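Cyclin homolog (Herpesvirus saimiri, PDB 2F2C) modulates the host cell cycle as a viral relative of D-type cyclins and may contribute to transformation and rapid proliferation of latently infected T cells. Local coordinates at residues S71-P74 against L75-S78; M114-S117 against K118-L122; T128-E131 against L132-E136; L173-A176 against A177-I181. One frame throughout, in Å; residues are numbered along the deposited sequence.

Interaction 1 of 4, residues S71-P74 against L75-S78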
# COMPACT_ATOMS: atom_id res chain seq x y z
N SER A 71 -9.45 -8.49 -0.93
CA SER A 71 -9.19 -7.77 0.29
C SER A 71 -10.09 -6.53 0.54
O SER A 71 -10.07 -5.94 1.64
CB SER A 71 -7.71 -7.46 0.40
OG SER A 71 -7.58 -6.11 0.15
N VAL A 72 -10.90 -6.16 -0.44
CA VAL A 72 -11.89 -5.09 -0.27
C VAL A 72 -12.90 -5.34 0.86
O VAL A 72 -13.23 -4.44 1.66
CB VAL A 72 -12.68 -4.87 -1.56
CG1 VAL A 72 -13.71 -3.75 -1.37
CG2 VAL A 72 -11.73 -4.57 -2.70
N PHE A 73 -13.41 -6.56 0.93
CA PHE A 73 -14.45 -6.83 1.90
C PHE A 73 -13.95 -6.77 3.34
O PHE A 73 -14.54 -6.05 4.15
CB PHE A 73 -15.21 -8.13 1.60
CG PHE A 73 -16.30 -8.41 2.57
CD1 PHE A 73 -17.38 -7.54 2.68
CD2 PHE A 73 -16.25 -9.52 3.40
CE1 PHE A 73 -18.41 -7.79 3.58
CE2 PHE A 73 -17.27 -9.77 4.29
CZ PHE A 73 -18.35 -8.91 4.39
N PRO A 74 -12.89 -7.51 3.70
CA PRO A 74 -12.35 -7.40 5.04
C PRO A 74 -12.14 -5.94 5.45
O PRO A 74 -12.55 -5.54 6.56
CB PRO A 74 -11.03 -8.15 4.93
CG PRO A 74 -11.35 -9.22 3.99
CD PRO A 74 -12.17 -8.53 2.91
N LEU A 75 -11.56 -5.14 4.55
CA LEU A 75 -11.22 -3.75 4.88
C LEU A 75 -12.48 -2.94 5.07
O LEU A 75 -12.58 -2.15 6.01
CB LEU A 75 -10.33 -3.14 3.81
CG LEU A 75 -9.50 -1.88 4.04
CD1 LEU A 75 -10.24 -0.69 3.56
CD2 LEU A 75 -9.09 -1.70 5.49
N SER A 76 -13.45 -3.17 4.20
CA SER A 76 -14.71 -2.46 4.29
C SER A 76 -15.48 -2.83 5.58
O SER A 76 -16.28 -2.03 6.05
CB SER A 76 -15.56 -2.76 3.06
OG SER A 76 -16.30 -3.96 3.29
N VAL A 77 -15.25 -4.03 6.12
CA VAL A 77 -15.78 -4.43 7.43
C VAL A 77 -15.07 -3.68 8.56
O VAL A 77 -15.68 -3.18 9.51
CB VAL A 77 -15.63 -5.94 7.64
CG1 VAL A 77 -15.99 -6.33 9.05
CG2 VAL A 77 -16.53 -6.71 6.70
N SER A 78 -13.75 -3.62 8.45
CA SER A 78 -12.93 -2.94 9.40
C SER A 78 -13.36 -1.50 9.50
O SER A 78 -13.63 -1.01 10.61
CB SER A 78 -11.49 -3.00 8.97
OG SER A 78 -10.68 -2.38 9.95

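Interaction 2 of 4, residues M114-S117 against K118-L122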
# COMPACT_ATOMS: atom_id res chain seq x y z
N MET A 114 -15.50 0.71 -6.99
CA MET A 114 -16.95 0.79 -7.15
C MET A 114 -17.30 2.27 -7.32
O MET A 114 -16.64 3.15 -6.74
CB MET A 114 -17.65 0.18 -5.94
CG MET A 114 -19.04 -0.33 -6.22
SD MET A 114 -19.20 -2.04 -6.82
CE MET A 114 -18.32 -2.87 -5.51
N THR A 115 -18.30 2.56 -8.15
CA THR A 115 -18.71 3.93 -8.41
C THR A 115 -19.97 4.25 -7.60
O THR A 115 -20.73 3.35 -7.25
CB THR A 115 -18.96 4.17 -9.91
OG1 THR A 115 -20.12 3.46 -10.35
CG2 THR A 115 -17.85 3.58 -10.74
N VAL A 116 -20.17 5.53 -7.32
CA VAL A 116 -21.36 5.97 -6.58
C VAL A 116 -22.65 5.62 -7.35
O VAL A 116 -23.60 5.06 -6.78
CB VAL A 116 -21.27 7.49 -6.27
CG1 VAL A 116 -21.11 8.32 -7.57
CG2 VAL A 116 -22.46 7.96 -5.44
N SER A 117 -22.64 5.91 -8.65
CA SER A 117 -23.73 5.63 -9.60
C SER A 117 -24.04 4.13 -9.76
O SER A 117 -24.72 3.72 -10.70
CB SER A 117 -23.37 6.22 -10.97
OG SER A 117 -22.09 5.77 -11.39
N LYS A 118 -23.55 3.33 -8.82
CA LYS A 118 -23.63 1.89 -8.93
C LYS A 118 -24.04 1.31 -7.59
O LYS A 118 -24.66 0.26 -7.55
CB LYS A 118 -22.26 1.34 -9.33
CG LYS A 118 -22.27 -0.01 -9.99
CD LYS A 118 -20.87 -0.41 -10.47
CE LYS A 118 -20.52 0.22 -11.81
NZ LYS A 118 -19.45 -0.55 -12.49
N LEU A 119 -23.69 1.99 -6.51
CA LEU A 119 -24.12 1.58 -5.17
C LEU A 119 -25.48 2.21 -4.85
O LEU A 119 -26.29 1.64 -4.11
CB LEU A 119 -23.10 2.01 -4.12
CG LEU A 119 -21.72 1.37 -4.13
CD1 LEU A 119 -20.73 2.31 -3.47
CD2 LEU A 119 -21.70 0.01 -3.45
N THR A 120 -25.70 3.39 -5.42
CA THR A 120 -26.96 4.11 -5.28
C THR A 120 -28.08 3.31 -5.96
O THR A 120 -28.86 2.64 -5.30
CB THR A 120 -26.85 5.55 -5.87
OG1 THR A 120 -26.24 5.50 -7.17
CG2 THR A 120 -25.87 6.40 -5.06
N TYR A 121 -28.12 3.39 -7.29
CA TYR A 121 -29.05 2.66 -8.13
C TYR A 121 -29.28 1.22 -7.64
O TYR A 121 -30.37 0.67 -7.75
CB TYR A 121 -28.52 2.68 -9.57
CG TYR A 121 -29.38 1.98 -10.60
CD1 TYR A 121 -30.50 2.60 -11.14
CD2 TYR A 121 -29.04 0.70 -11.06
CE1 TYR A 121 -31.27 1.96 -12.09
CE2 TYR A 121 -29.80 0.05 -12.01
CZ TYR A 121 -30.92 0.69 -12.52
OH TYR A 121 -31.69 0.05 -13.47
N LEU A 122 -28.22 0.63 -7.08
CA LEU A 122 -28.29 -0.67 -6.41
C LEU A 122 -28.33 -0.50 -4.88
O LEU A 122 -27.41 -0.95 -4.18
CB LEU A 122 -27.06 -1.50 -6.79
CG LEU A 122 -26.86 -2.08 -8.19
CD1 LEU A 122 -27.01 -1.07 -9.32
CD2 LEU A 122 -25.49 -2.71 -8.24

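Interaction 3 of 4, residues T128-E131 against L132-E136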
# COMPACT_ATOMS: atom_id res chain seq x y z
N THR A 128 -29.72 9.48 -2.72
CA THR A 128 -29.11 10.11 -3.89
C THR A 128 -27.59 10.04 -3.74
O THR A 128 -27.09 9.57 -2.72
CB THR A 128 -29.55 11.59 -4.05
OG1 THR A 128 -29.01 12.38 -2.98
CG2 THR A 128 -31.06 11.74 -3.89
N ASN A 129 -26.86 10.52 -4.76
CA ASN A 129 -25.39 10.43 -4.75
C ASN A 129 -24.69 11.39 -3.78
O ASN A 129 -23.73 11.01 -3.10
CB ASN A 129 -24.77 10.48 -6.17
CG ASN A 129 -25.36 11.57 -7.06
OD1 ASN A 129 -26.00 11.28 -8.07
ND2 ASN A 129 -25.11 12.84 -6.70
N LEU A 130 -25.18 12.63 -3.72
CA LEU A 130 -24.69 13.61 -2.77
C LEU A 130 -24.77 13.03 -1.35
O LEU A 130 -23.85 13.21 -0.54
CB LEU A 130 -25.48 14.92 -2.91
CG LEU A 130 -25.50 16.01 -1.82
CD1 LEU A 130 -25.30 17.41 -2.41
CD2 LEU A 130 -26.82 15.93 -1.02
N GLU A 131 -25.85 12.30 -1.07
CA GLU A 131 -26.03 11.65 0.22
C GLU A 131 -25.02 10.53 0.47
O GLU A 131 -24.61 10.30 1.61
CB GLU A 131 -27.45 11.11 0.35
CG GLU A 131 -28.51 12.19 0.26
CD GLU A 131 -29.88 11.71 0.69
OE1 GLU A 131 -30.85 12.50 0.55
OE2 GLU A 131 -30.00 10.55 1.17
N LEU A 132 -24.62 9.83 -0.58
CA LEU A 132 -23.56 8.85 -0.48
C LEU A 132 -22.24 9.59 -0.27
O LEU A 132 -21.46 9.26 0.63
CB LEU A 132 -23.49 7.96 -1.74
CG LEU A 132 -23.17 6.45 -1.65
CD1 LEU A 132 -22.34 5.97 -2.85
CD2 LEU A 132 -22.48 6.04 -0.34
N ILE A 133 -21.99 10.61 -1.10
CA ILE A 133 -20.76 11.39 -1.03
C ILE A 133 -20.56 12.04 0.34
O ILE A 133 -19.47 11.96 0.91
CB ILE A 133 -20.73 12.43 -2.18
CG1 ILE A 133 -20.62 11.71 -3.52
CG2 ILE A 133 -19.58 13.42 -2.00
CD1 ILE A 133 -21.27 12.46 -4.69
N ASN A 134 -21.61 12.65 0.88
CA ASN A 134 -21.53 13.22 2.22
C ASN A 134 -21.23 12.16 3.29
O ASN A 134 -20.54 12.44 4.27
CB ASN A 134 -22.79 14.02 2.55
CG ASN A 134 -22.75 15.42 1.96
OD1 ASN A 134 -23.50 15.74 1.03
ND2 ASN A 134 -21.86 16.26 2.48
N GLN A 135 -21.73 10.95 3.07
CA GLN A 135 -21.50 9.84 3.99
C GLN A 135 -20.07 9.32 3.90
O GLN A 135 -19.50 8.89 4.91
CB GLN A 135 -22.50 8.70 3.74
CG GLN A 135 -22.44 7.55 4.74
CD GLN A 135 -22.64 8.03 6.16
OE1 GLN A 135 -23.77 8.24 6.59
NE2 GLN A 135 -21.54 8.19 6.88
N GLU A 136 -19.49 9.37 2.70
CA GLU A 136 -18.06 9.07 2.52
C GLU A 136 -17.22 10.13 3.23
O GLU A 136 -16.20 9.81 3.85
CB GLU A 136 -17.67 9.02 1.04
CG GLU A 136 -16.29 8.42 0.79
CD GLU A 136 -15.66 8.90 -0.50
OE1 GLU A 136 -15.64 10.13 -0.74
OE2 GLU A 136 -15.15 8.05 -1.27

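Interaction 4 of 4, residues L173-A176 against A177-I181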
# COMPACT_ATOMS: atom_id res chain seq x y z
N LEU A 173 -4.61 -22.44 -2.74
CA LEU A 173 -4.81 -22.35 -1.30
C LEU A 173 -5.29 -20.97 -1.00
O LEU A 173 -6.26 -20.79 -0.27
CB LEU A 173 -3.50 -22.64 -0.54
CG LEU A 173 -3.52 -23.61 0.64
CD1 LEU A 173 -4.28 -24.88 0.33
CD2 LEU A 173 -2.10 -23.96 1.04
N TYR A 174 -4.62 -20.00 -1.62
CA TYR A 174 -4.97 -18.60 -1.47
C TYR A 174 -6.42 -18.42 -1.83
O TYR A 174 -7.19 -17.81 -1.09
CB TYR A 174 -4.10 -17.71 -2.37
CG TYR A 174 -4.28 -16.27 -2.01
CD1 TYR A 174 -3.56 -15.74 -0.96
CD2 TYR A 174 -5.24 -15.47 -2.64
CE1 TYR A 174 -3.73 -14.45 -0.57
CE2 TYR A 174 -5.42 -14.15 -2.25
CZ TYR A 174 -4.65 -13.66 -1.20
OH TYR A 174 -4.77 -12.38 -0.72
N GLU A 175 -6.77 -18.95 -3.00
CA GLU A 175 -8.10 -18.84 -3.59
C GLU A 175 -9.20 -19.35 -2.64
O GLU A 175 -10.13 -18.60 -2.31
CB GLU A 175 -8.11 -19.59 -4.93
CG GLU A 175 -9.32 -19.33 -5.82
CD GLU A 175 -9.81 -17.88 -5.77
OE1 GLU A 175 -8.99 -16.94 -6.04
OE2 GLU A 175 -11.01 -17.69 -5.46
N ALA A 176 -9.08 -20.60 -2.20
CA ALA A 176 -10.03 -21.19 -1.27
C ALA A 176 -10.06 -20.49 0.11
O ALA A 176 -11.15 -20.17 0.64
CB ALA A 176 -9.75 -22.68 -1.10
N ALA A 177 -8.89 -20.24 0.69
CA ALA A 177 -8.86 -19.69 2.03
C ALA A 177 -9.37 -18.26 2.15
O ALA A 177 -10.01 -17.92 3.15
CB ALA A 177 -7.47 -19.85 2.66
N SER A 178 -9.12 -17.42 1.15
CA SER A 178 -9.67 -16.05 1.19
C SER A 178 -11.20 -16.04 1.05
O SER A 178 -11.88 -15.26 1.71
CB SER A 178 -9.00 -15.09 0.20
OG SER A 178 -8.95 -15.58 -1.12
N THR A 179 -11.73 -16.94 0.22
CA THR A 179 -13.17 -17.08 0.09
C THR A 179 -13.74 -17.46 1.44
O THR A 179 -14.68 -16.82 1.93
CB THR A 179 -13.53 -18.16 -0.94
OG1 THR A 179 -12.90 -17.88 -2.19
CG2 THR A 179 -15.02 -18.11 -1.27
N THR A 180 -13.16 -18.50 2.05
CA THR A 180 -13.50 -18.94 3.39
C THR A 180 -13.40 -17.83 4.46
O THR A 180 -14.32 -17.63 5.27
CB THR A 180 -12.61 -20.13 3.77
OG1 THR A 180 -12.79 -21.19 2.81
CG2 THR A 180 -13.04 -20.75 5.10
N ILE A 181 -12.28 -17.10 4.46
CA ILE A 181 -12.15 -16.01 5.42
C ILE A 181 -13.22 -14.92 5.20
O ILE A 181 -13.94 -14.56 6.14
CB ILE A 181 -10.71 -15.45 5.46
CG1 ILE A 181 -9.80 -16.40 6.22
CG2 ILE A 181 -10.68 -14.16 6.17
CD1 ILE A 181 -8.40 -16.47 5.67

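Interaction 1 of 4, residues S71-P74 against L75-S78
Phe73 and Val77 meet one helical turn apart, through their backbones and their side chains alike. Val77 N donates to Phe73 O at 2.9 Å, and the same oxygen also accepts from Ser76 OG, again at 2.9 Å. The two donors arrive from different directions: the amide lies almost in line with the carbonyl, the C=O...N angle being 165°, while the hydroxyl comes in from the flank at 121°. Ser76 OG reaches this position because it is folded between its own backbone N and carbonyl carbon (chi1 87°), facing back along the helix, and its buried hydroxyl finds an acceptor in the carbonyl three residues back, within its own helix. All this happens in the opening turns of helix 72-83, one of the helices of the N-terminal cyclin domain, whose all-helical cyclin-box fold sets it here between helices 49-65 and 94-109. The neighbouring carbonyls are engaged in the usual helical manner. Ser76 N donates to Val72 O at 2.8 Å, Ser78 N reaches Pro74 O at 2.9 Å, and the first bond, from Leu75 N to Ser71 O, is weak at 3.4 Å. Pro74 has no N-H to offer, which is easily borne in a first turn. The other two serine hydroxyls look elsewhere: Ser78 OG bonds to Arg82, and Ser71 OG weakly to Arg109. On the apolar side, Val77 CG2 makes a CH-pi contact over one face of the Phe73 ring, 3.8 Å from its centroid, while His60 of helix 49-65 meets the same ring edge-to-face.

Interaction 2 of 4, residues M114-S117 against K118-L122
Met114 and Leu119 set their side chains at about a right angle to each other, with Met114 CG 3.8 Å from Leu119 CG. A first torsion of -155°, with CG anti to the backbone N, puts that methionine carbon against the leucine, and the chain beyond it bends at chi2 and chi3. Leu119 meets it with its branch point and CD2. Thr115 and Lys118 slant across one another on a more open flank, where the aliphatic part of the lysine curls past the threonine hydroxyl and brings Lys118 CE 3.6 Å from Thr115 OG1. That hydroxyl also shares a hydrogen bond with Ser117 OG at 3.2 Å. A third pair, Val116 and Thr120, likewise slants, the methyls Val116 CG2 and Thr120 CG2 lying 3.8 Å apart. Thr120, just past the helix end, turns its hydroxyl back to Val116 O at 2.7 Å, and its amide N reaches the same oxygen at 3.0 Å, nearly in line with the carbonyl (173°). Helix 116-119 is a short, weakly bonded turn of the N-terminal cyclin domain, set between helices 94-109 and 129-142; Val116 also packs on the backbone of another protein chain. Leu119 N to Thr115 O is among its weak bonds. The chemistry is consistent with a turn held largely by the double grip on Val116 O and by apolar contacts, with Thr115, Ser117 and Lys118 on the more open flank.

Interaction 3 of 4, residues T128-E131 against L132-E136
Asn129 and Ile133 are joined by one of four successive backbone hydrogen bonds, from Ile133 N to Asn129 O at 2.7 Å. Asn134 N donates to Leu130 O, also at 2.7 Å, and these two middle bonds are both short and nearly straight. The outer two are longer: Leu132 N to Thr128 O and Gln135 N to Glu131 O both measure 3.3 Å. In the last of these the donor stands well above the carbonyl plane, 46° out of it, and Glu131 O has a second partner in Lys96 NZ. Side-chain packing is slight. Ile133 holds CG1 beside its backbone N (chi1 -67°) and runs back over the carbonyl of Asn129, with Ile133 CD1 4.3 Å from Asn129 CB. Leu130 and Asn134 lie side by side and point the same way on the outer surface. Contacts outside the turn hold it in place. Leu132 packs on Ala100 of helix 94-109, Glu136 forms a salt bridge with Lys107, and Glu136 OE1 also bonds to the backbone of another protein chain, on which Ile133 packs as well. This is the first turn and a half of a helix, with Thr128 at the N-cap position of helix 129-142, a cyclin-box helix that has one side on its own domain and another on the partner protein.

Interaction 4 of 4, residues L173-A176 against A177-I181
In helix 170-184, within the C-terminal viral cyclin region, Ser178, Thr179 and Thr180 each turn a hydroxyl back to the carbonyl four residues earlier, on Tyr174, Glu175 and Ala176. Such side-chain-to-backbone bonds let small polar residues satisfy themselves inside a helix. Ser178 OG donates to Tyr174 O at 2.8 Å and Ser178 N to the same oxygen at 3.0 Å, the two approaching from opposite faces of the carbonyl plane. The serine oxygen gets there by lying between its own N and carbonyl carbon (chi1 51°), whereas both threonines keep OG1 beside the backbone N with the methyl anti to that N. Thr179 OG1 bonds to Glu175 O at 2.9 Å, while the amide of Thr179 is only weakly bonded to the same oxygen. The side chain of Glu175 bends at its second torsion, bringing its carboxylate toward Thr179, yet the salt bridge is with Lys70. Tyr174 packs on helix 156-162 and makes an edge-to-face ring contact with another protein chain, while Ala177 lies against Leu203 of helix 195-208, its own N bonded to Leu173 O at 2.9 Å. Ala176 O is likewise gripped twice: Thr180 N comes in the carbonyl plane, but Thr180 OG1, 2.9 Å from that oxygen, stands 42° out of it.

In the fold
All four are local contacts, each within one helix or turn, but they differ in depth. Interaction 1 is buried near the centre of the chain, no other protein chain touches its segments, and a CH-pi contact adds to its backbone bonds. Interactions 2 and 3 lie toward the periphery on the same side of the centre; Val116 and Leu119 pack on Leu132, joining helices 116-119 and 129-142, and both contacts reach another protein chain. Interaction 4, partly buried in the C-terminal region, also reaches another chain but lies about 33 Å from interaction 3 between centres, on the opposite side. Hydroxyl-to-carbonyl bonds recur in interactions 1, 2 and 4; in interaction 3 the clear bonds are those of the backbone.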